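Local coordinates for protein probable acetyltransferase (Pseudomonas aeruginosa PAO1, PDB 2EUI) that is of unconfirmed function but, as a GNAT-family protein, probably transfers an acyl group to an as yet unknown acceptor, at residues V19-F24 with I80-Y85; V4-E9 with I49-A54. One frame throughout, in Å; residues are numbered along the deposited sequence.

Contact 1. Residues V19-F24 with I80-Y85; sequences VKYREF and ILNDIY
Tyr21 of helix 11-24 and Tyr85 of strand 76-86 form the dense part of this helix-on-sheet contact. The CA of Tyr21 stands over the centre of one face of the Tyr85 ring, 3.9 Å from its centroid, in a CH-pi contact. The Tyr21 ring turns an edge toward that face in an offset edge-to-face pair, its CD1 lying 3.6 Å from CB of Tyr85. With CG anti to the backbone N (chi1 163°), the ring runs back along the strand to Asp83. There OH of Tyr21 makes a weak hydrogen bond, 2.6 Å, to OD1 of Asp83, ring and carboxylate planes standing 70° apart. The solvent side is looser: Phe24 meets Tyr85 obliquely, CG to CE1 at 4.0 Å, and Lys20 brings CB to 3.8 Å from OH of Tyr85 before its tail bends away. Asn82 and Asp83 form a classic beta bulge opposite Gln65, on the fourth strand, where GNAT folds commonly have one. Because OD2 of Asp83 is hydrogen-bonded to OG of Ser72 of the second subunit, which also bonds OD1 of Asn82, the one carboxylate serves both this aromatic seam and the dimer interface.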
ATOM      1  N   VAL A  19       4.379   9.759  17.836  1.00 24.67           N
ATOM      2  CA  VAL A  19       3.551  10.936  17.999  1.00 25.34           C
ATOM      3  C   VAL A  19       4.274  12.159  17.435  1.00 26.10           C
ATOM      4  O   VAL A  19       3.719  12.904  16.629  1.00 25.72           O
ATOM      5  CB  VAL A  19       3.228  11.145  19.496  1.00 25.94           C
ATOM      6  CG1 VAL A  19       2.559  12.507  19.713  1.00 24.48           C
ATOM      7  CG2 VAL A  19       2.333  10.001  19.989  1.00 24.49           C
ATOM      8  N   LYS A  20       5.522  12.343  17.863  1.00 26.89           N
ATOM      9  CA  LYS A  20       6.362  13.454  17.418  1.00 26.57           C
ATOM     10  C   LYS A  20       6.301  13.567  15.906  1.00 25.90           C
ATOM     11  O   LYS A  20       6.146  14.660  15.348  1.00 26.01           O
ATOM     12  CB  LYS A  20       7.815  13.210  17.829  1.00 27.49           C
ATOM     13  CG  LYS A  20       8.050  13.053  19.314  1.00 26.75           C
ATOM     14  CD  LYS A  20       8.342  14.380  19.957  1.00 26.46           C
ATOM     15  CE  LYS A  20       8.619  14.188  21.423  1.00 26.45           C
ATOM     16  NZ  LYS A  20       9.462  12.979  21.612  1.00 26.05           N
ATOM     17  N   TYR A  21       6.449  12.416  15.257  1.00 26.76           N
ATOM     18  CA  TYR A  21       6.409  12.292  13.798  1.00 26.79           C
ATOM     19  C   TYR A  21       5.104  12.830  13.198  1.00 26.30           C
ATOM     20  O   TYR A  21       5.119  13.655  12.284  1.00 25.54           O
ATOM     21  CB  TYR A  21       6.580  10.819  13.421  1.00 25.94           C
ATOM     22  CG  TYR A  21       6.162  10.478  12.011  1.00 27.74           C
ATOM     23  CD1 TYR A  21       6.897  10.929  10.919  1.00 28.45           C
ATOM     24  CD2 TYR A  21       5.030   9.708  11.770  1.00 27.28           C
ATOM     25  CE1 TYR A  21       6.517  10.620   9.624  1.00 29.19           C
ATOM     26  CE2 TYR A  21       4.642   9.397  10.483  1.00 28.88           C
ATOM     27  CZ  TYR A  21       5.389   9.854   9.409  1.00 30.18           C
ATOM     28  OH  TYR A  21       5.018   9.539   8.119  1.00 30.71           O
ATOM     29  N   ARG A  22       3.979  12.349  13.721  1.00 24.25           N
ATOM     30  CA  ARG A  22       2.673  12.764  13.248  1.00 23.44           C
ATOM     31  C   ARG A  22       2.460  14.239  13.538  1.00 23.52           C
ATOM     32  O   ARG A  22       1.883  14.969  12.734  1.00 24.05           O
ATOM     33  CB  ARG A  22       1.574  11.932  13.928  1.00 23.92           C
ATOM     34  CG  ARG A  22       1.617  10.432  13.609  1.00 24.44           C
ATOM     35  CD  ARG A  22       0.491   9.661  14.287  1.00 24.42           C
ATOM     36  NE  ARG A  22      -0.820  10.227  13.974  1.00 26.54           N
ATOM     37  CZ  ARG A  22      -1.442  11.133  14.725  1.00 27.75           C
ATOM     38  NH1 ARG A  22      -0.869  11.568  15.837  1.00 30.47           N
ATOM     39  NH2 ARG A  22      -2.625  11.607  14.369  1.00 26.23           N
ATOM     40  N   GLU A  23       2.929  14.684  14.696  1.00 25.62           N
ATOM     41  CA  GLU A  23       2.766  16.083  15.062  1.00 26.02           C
ATOM     42  C   GLU A  23       3.613  16.953  14.152  1.00 26.28           C
ATOM     43  O   GLU A  23       3.163  18.000  13.683  1.00 24.22           O
ATOM     44  CB  GLU A  23       3.178  16.307  16.515  1.00 25.35           C
ATOM     45  CG  GLU A  23       2.349  15.550  17.509  1.00 28.89           C
ATOM     46  CD  GLU A  23       2.774  15.820  18.933  1.00 31.66           C
ATOM     47  OE1 GLU A  23       3.966  15.593  19.258  1.00 32.57           O
ATOM     48  OE2 GLU A  23       1.913  16.257  19.733  1.00 33.11           O
ATOM     49  N   PHE A  24       4.837  16.498  13.900  1.00 25.29           N
ATOM     50  CA  PHE A  24       5.771  17.236  13.067  1.00 25.46           C
ATOM     51  C   PHE A  24       5.242  17.469  11.662  1.00 26.30           C
ATOM     52  O   PHE A  24       5.665  18.398  10.981  1.00 26.19           O
ATOM     53  CB  PHE A  24       7.102  16.492  12.991  1.00 25.66           C
ATOM     54  CG  PHE A  24       8.141  17.199  12.176  1.00 27.42           C
ATOM     55  CD1 PHE A  24       8.924  18.199  12.739  1.00 28.17           C
ATOM     56  CD2 PHE A  24       8.317  16.885  10.831  1.00 28.50           C
ATOM     57  CE1 PHE A  24       9.874  18.879  11.971  1.00 28.43           C
ATOM     58  CE2 PHE A  24       9.259  17.558  10.055  1.00 28.66           C
ATOM     59  CZ  PHE A  24      10.041  18.558  10.626  1.00 28.20           C
ATOM     60  N   ILE A  80       5.839  -0.678   0.414  1.00 24.40           N
ATOM     61  CA  ILE A  80       5.352   0.678   0.524  1.00 24.73           C
ATOM     62  C   ILE A  80       6.116   1.288   1.688  1.00 26.38           C
ATOM     63  O   ILE A  80       6.189   0.704   2.770  1.00 27.02           O
ATOM     64  CB  ILE A  80       3.852   0.721   0.858  1.00 25.92           C
ATOM     65  CG1 ILE A  80       3.046  -0.018  -0.208  1.00 26.24           C
ATOM     66  CG2 ILE A  80       3.388   2.155   0.954  1.00 24.11           C
ATOM     67  CD1 ILE A  80       1.545   0.069   0.003  1.00 27.22           C
ATOM     68  N   LEU A  81       6.700   2.455   1.458  1.00 26.12           N
ATOM     69  CA  LEU A  81       7.449   3.145   2.493  1.00 26.61           C
ATOM     70  C   LEU A  81       6.610   4.333   2.923  1.00 28.18           C
ATOM     71  O   LEU A  81       6.550   5.341   2.226  1.00 29.52           O
ATOM     72  CB  LEU A  81       8.784   3.619   1.927  1.00 27.07           C
ATOM     73  CG  LEU A  81       9.783   4.332   2.839  1.00 26.14           C
ATOM     74  CD1 LEU A  81      10.147   3.452   4.041  1.00 26.08           C
ATOM     75  CD2 LEU A  81      11.020   4.661   2.016  1.00 25.30           C
ATOM     76  N   ASN A  82       5.950   4.217   4.067  1.00 28.66           N
ATOM     77  CA  ASN A  82       5.105   5.304   4.544  1.00 29.59           C
ATOM     78  C   ASN A  82       5.811   6.311   5.441  1.00 28.09           C
ATOM     79  O   ASN A  82       5.722   7.515   5.196  1.00 27.41           O
ATOM     80  CB  ASN A  82       3.894   4.750   5.308  1.00 31.71           C
ATOM     81  CG  ASN A  82       3.041   5.849   5.929  1.00 32.97           C
ATOM     82  OD1 ASN A  82       2.220   5.596   6.813  1.00 33.39           O
ATOM     83  ND2 ASN A  82       3.229   7.078   5.462  1.00 34.37           N
ATOM     84  N   ASP A  83       6.497   5.809   6.473  1.00 27.84           N
ATOM     85  CA  ASP A  83       7.173   6.664   7.449  1.00 27.41           C
ATOM     86  C   ASP A  83       8.678   6.500   7.597  1.00 27.07           C
ATOM     87  O   ASP A  83       9.233   5.405   7.507  1.00 28.51           O
ATOM     88  CB  ASP A  83       6.584   6.470   8.852  1.00 26.84           C
ATOM     89  CG  ASP A  83       5.108   6.160   8.838  1.00 27.12           C
ATOM     90  OD1 ASP A  83       4.319   7.025   8.394  1.00 25.87           O
ATOM     91  OD2 ASP A  83       4.741   5.042   9.281  1.00 25.72           O
ATOM     92  N   ILE A  84       9.318   7.626   7.864  1.00 26.18           N
ATOM     93  CA  ILE A  84      10.746   7.700   8.100  1.00 25.00           C
ATOM     94  C   ILE A  84      10.831   8.931   9.001  1.00 23.35           C
ATOM     95  O   ILE A  84      10.173   9.935   8.749  1.00 22.97           O
ATOM     96  CB  ILE A  84      11.553   7.859   6.761  1.00 23.51           C
ATOM     97  CG1 ILE A  84      13.033   8.054   7.066  1.00 23.70           C
ATOM     98  CG2 ILE A  84      11.027   9.019   5.934  1.00 23.74           C
ATOM     99  CD1 ILE A  84      13.703   6.839   7.651  1.00 24.50           C
ATOM    100  N   TYR A  85      11.588   8.849  10.085  1.00 22.90           N
ATOM    101  CA  TYR A  85      11.670   9.995  10.987  1.00 23.18           C
ATOM    102  C   TYR A  85      12.767   9.924  12.030  1.00 22.92           C
ATOM    103  O   TYR A  85      13.016   8.880  12.639  1.00 23.11           O
ATOM    104  CB  TYR A  85      10.334  10.184  11.703  1.00 22.59           C
ATOM    105  CG  TYR A  85      10.294  11.371  12.638  1.00 23.19           C
ATOM    106  CD1 TYR A  85      10.115  12.665  12.144  1.00 23.46           C
ATOM    107  CD2 TYR A  85      10.420  11.204  14.016  1.00 22.49           C
ATOM    108  CE1 TYR A  85      10.058  13.760  13.003  1.00 23.91           C
ATOM    109  CE2 TYR A  85      10.365  12.294  14.881  1.00 22.43           C
ATOM    110  CZ  TYR A  85      10.184  13.564  14.369  1.00 23.07           C
ATOM    111  OH  TYR A  85      10.138  14.646  15.207  1.00 23.97           O
TER

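Contact 2. Residues V4-E9 with I49-A54; sequences VQATLE and IYLALA
Tyr50 presents the edge of its ring, near the ring plane, to the carbonyl O of Val4, while OE1 of Gln5 lies oblique to the ring, 4.4 Å from CE1 of Tyr50. Helix 92-109 also packs on this ring: His102 pairs with it edge-to-face, and Leu99, Ala103 and Met106 lie against it. The setting is the start of the GNAT sheet, an antiparallel ladder between its first two strands, 2-5 and 48-53. Gln5 and Tyr50 form a non-hydrogen-bonded pair; Val4 and Leu51 form the hydrogen-bonded one beside it, with their side chains on the other face of the sheet, against His10. In that second pair Val4 N lies 2.9 Å from Leu51 O, and Leu51 N returns the bond to Val4 O at 2.8 Å, each donor in the plane of the carbonyl it meets. A third bond, from Ala6 N to Ile49 O, is nearly straight at 171° and adds a further rung at Ala6. The same carbonyl oxygen of Ile49 also receives a CA-H...O contact from CA of Gln5, 3.6 Å away. Here Ala6 fits against two larger side chains. Leu42 of helix 31-44 also packs on Ala6, so the small methyl group is buried where strand, neighbour and helix converge. Its CB touches CG2 of Ile49 at 3.4 Å and CD1 of Leu51 at 3.7 Å; Leu51 reaches it because its CG lies beside the backbone N, opposite the carbonyl carbon (chi1 -56°).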
ATOM      1  N   VAL A   4      17.237  -2.244  14.646  1.00 27.70           N
ATOM      2  CA  VAL A   4      16.536  -3.399  15.185  1.00 26.68           C
ATOM      3  C   VAL A   4      15.067  -3.394  14.767  1.00 25.57           C
ATOM      4  O   VAL A   4      14.452  -2.328  14.653  1.00 26.10           O
ATOM      5  CB  VAL A   4      16.648  -3.404  16.732  1.00 27.74           C
ATOM      6  CG1 VAL A   4      15.382  -3.958  17.373  1.00 28.05           C
ATOM      7  CG2 VAL A   4      17.850  -4.227  17.146  1.00 27.71           C
ATOM      8  N   GLN A   5      14.500  -4.573  14.529  1.00 22.81           N
ATOM      9  CA  GLN A   5      13.098  -4.619  14.150  1.00 22.46           C
ATOM     10  C   GLN A   5      12.184  -4.472  15.356  1.00 21.94           C
ATOM     11  O   GLN A   5      12.300  -5.191  16.344  1.00 22.01           O
ATOM     12  CB  GLN A   5      12.762  -5.903  13.410  1.00 21.84           C
ATOM     13  CG  GLN A   5      11.294  -6.010  13.031  1.00 22.13           C
ATOM     14  CD  GLN A   5      11.083  -6.773  11.734  1.00 22.19           C
ATOM     15  OE1 GLN A   5      12.012  -7.360  11.193  1.00 22.62           O
ATOM     16  NE2 GLN A   5       9.857  -6.766  11.230  1.00 21.97           N
ATOM     17  N   ALA A   6      11.277  -3.512  15.271  1.00 21.95           N
ATOM     18  CA  ALA A   6      10.341  -3.265  16.346  1.00 22.04           C
ATOM     19  C   ALA A   6       9.404  -4.450  16.536  1.00 21.87           C
ATOM     20  O   ALA A   6       8.937  -5.053  15.573  1.00 22.46           O
ATOM     21  CB  ALA A   6       9.537  -2.012  16.047  1.00 20.46           C
ATOM     22  N   THR A   7       9.157  -4.793  17.792  1.00 22.63           N
ATOM     23  CA  THR A   7       8.227  -5.858  18.132  1.00 24.81           C
ATOM     24  C   THR A   7       7.342  -5.237  19.198  1.00 25.81           C
ATOM     25  O   THR A   7       7.543  -4.071  19.572  1.00 25.34           O
ATOM     26  CB  THR A   7       8.930  -7.106  18.720  1.00 25.60           C
ATOM     27  OG1 THR A   7       9.554  -6.771  19.963  1.00 27.27           O
ATOM     28  CG2 THR A   7       9.974  -7.624  17.765  1.00 26.09           C
ATOM     29  N   LEU A   8       6.376  -6.003  19.696  1.00 26.52           N
ATOM     30  CA  LEU A   8       5.469  -5.501  20.721  1.00 27.00           C
ATOM     31  C   LEU A   8       6.236  -4.929  21.919  1.00 27.66           C
ATOM     32  O   LEU A   8       5.766  -4.003  22.568  1.00 26.31           O
ATOM     33  CB  LEU A   8       4.522  -6.619  21.174  1.00 26.68           C
ATOM     34  CG  LEU A   8       3.121  -6.154  21.589  1.00 28.21           C
ATOM     35  CD1 LEU A   8       2.485  -5.395  20.441  1.00 29.45           C
ATOM     36  CD2 LEU A   8       2.255  -7.340  21.966  1.00 29.96           C
ATOM     37  N   GLU A   9       7.425  -5.466  22.189  1.00 28.84           N
ATOM     38  CA  GLU A   9       8.250  -5.009  23.304  1.00 29.65           C
ATOM     39  C   GLU A   9       8.568  -3.530  23.230  1.00 29.42           C
ATOM     40  O   GLU A   9       8.514  -2.832  24.241  1.00 30.92           O
ATOM     41  CB  GLU A   9       9.586  -5.751  23.350  1.00 33.34           C
ATOM     42  CG  GLU A   9       9.514  -7.267  23.393  1.00 39.97           C
ATOM     43  CD  GLU A   9      10.853  -7.908  23.025  1.00 42.70           C
ATOM     44  OE1 GLU A   9      11.858  -7.581  23.691  1.00 44.62           O
ATOM     45  OE2 GLU A   9      10.897  -8.725  22.071  1.00 44.92           O
ATOM     46  N   ILE A  49       8.693  -2.334  11.085  1.00 22.61           N
ATOM     47  CA  ILE A  49       9.151  -1.082  11.669  1.00 22.44           C
ATOM     48  C   ILE A  49      10.604  -1.223  12.113  1.00 22.28           C
ATOM     49  O   ILE A  49      10.916  -2.043  12.970  1.00 23.51           O
ATOM     50  CB  ILE A  49       8.287  -0.711  12.895  1.00 23.39           C
ATOM     51  CG1 ILE A  49       6.884  -0.328  12.425  1.00 22.82           C
ATOM     52  CG2 ILE A  49       8.959   0.404  13.719  1.00 23.43           C
ATOM     53  CD1 ILE A  49       5.930  -0.002  13.543  1.00 21.11           C
ATOM     54  N   TYR A  50      11.496  -0.434  11.526  1.00 21.49           N
ATOM     55  CA  TYR A  50      12.899  -0.491  11.917  1.00 21.60           C
ATOM     56  C   TYR A  50      13.186   0.627  12.908  1.00 20.85           C
ATOM     57  O   TYR A  50      12.695   1.741  12.757  1.00 18.63           O
ATOM     58  CB  TYR A  50      13.821  -0.361  10.700  1.00 23.43           C
ATOM     59  CG  TYR A  50      13.779  -1.548   9.774  1.00 26.17           C
ATOM     60  CD1 TYR A  50      14.105  -2.826  10.227  1.00 28.11           C
ATOM     61  CD2 TYR A  50      13.371  -1.403   8.449  1.00 28.47           C
ATOM     62  CE1 TYR A  50      14.018  -3.935   9.385  1.00 29.22           C
ATOM     63  CE2 TYR A  50      13.280  -2.503   7.596  1.00 30.42           C
ATOM     64  CZ  TYR A  50      13.603  -3.764   8.070  1.00 30.41           C
ATOM     65  OH  TYR A  50      13.486  -4.852   7.234  1.00 31.86           O
ATOM     66  N   LEU A  51      13.977   0.301  13.925  1.00 21.28           N
ATOM     67  CA  LEU A  51      14.343   1.244  14.973  1.00 23.30           C
ATOM     68  C   LEU A  51      15.847   1.469  15.027  1.00 25.22           C
ATOM     69  O   LEU A  51      16.616   0.509  15.103  1.00 25.80           O
ATOM     70  CB  LEU A  51      13.892   0.724  16.347  1.00 21.66           C
ATOM     71  CG  LEU A  51      12.415   0.387  16.553  1.00 20.21           C
ATOM     72  CD1 LEU A  51      12.187  -0.227  17.936  1.00 18.83           C
ATOM     73  CD2 LEU A  51      11.593   1.646  16.360  1.00 19.28           C
ATOM     74  N   ALA A  52      16.261   2.734  14.991  1.00 27.21           N
ATOM     75  CA  ALA A  52      17.681   3.088  15.088  1.00 29.42           C
ATOM     76  C   ALA A  52      17.968   3.368  16.561  1.00 30.14           C
ATOM     77  O   ALA A  52      17.459   4.346  17.123  1.00 29.76           O
ATOM     78  CB  ALA A  52      17.992   4.336  14.245  1.00 29.66           C
ATOM     79  N   LEU A  53      18.773   2.509  17.184  1.00 30.66           N
ATOM     80  CA  LEU A  53      19.107   2.665  18.602  1.00 31.33           C
ATOM     81  C   LEU A  53      20.580   2.978  18.849  1.00 32.73           C
ATOM     82  O   LEU A  53      21.465   2.387  18.222  1.00 33.39           O
ATOM     83  CB  LEU A  53      18.739   1.395  19.368  1.00 27.94           C
ATOM     84  CG  LEU A  53      17.372   0.777  19.078  1.00 27.16           C
ATOM     85  CD1 LEU A  53      17.064  -0.304  20.123  1.00 23.13           C
ATOM     86  CD2 LEU A  53      16.297   1.869  19.080  1.00 27.11           C
ATOM     87  N   ALA A  54      20.839   3.909  19.767  1.00 33.58           N
ATOM     88  CA  ALA A  54      22.210   4.285  20.115  1.00 34.82           C
ATOM     89  C   ALA A  54      22.883   3.036  20.678  1.00 36.19           C
ATOM     90  O   ALA A  54      22.237   2.252  21.372  1.00 35.53           O
ATOM     91  CB  ALA A  54      22.198   5.389  21.150  1.00 34.28           C
TER

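Contacts 1 and 2 bring different elements to one mixed sheet, their centres 15 Å apart and their nearest atoms about 7 Å apart without touching. Along the chain they interleave: strand 2-5 comes first, helix 11-24 follows it directly, then strand 48-53 and finally strand 76-86. Contact 2 joins the outermost strand 2-5 to its neighbour 48-53, whereas contact 1 sets the helix on the fourth strand, two strands beyond 48-53. The N-terminal strand and the helix that follows it are therefore both joined to strands that come later in the chain. Contact 1 reaches the second subunit, while contact 2 stays within its own chain.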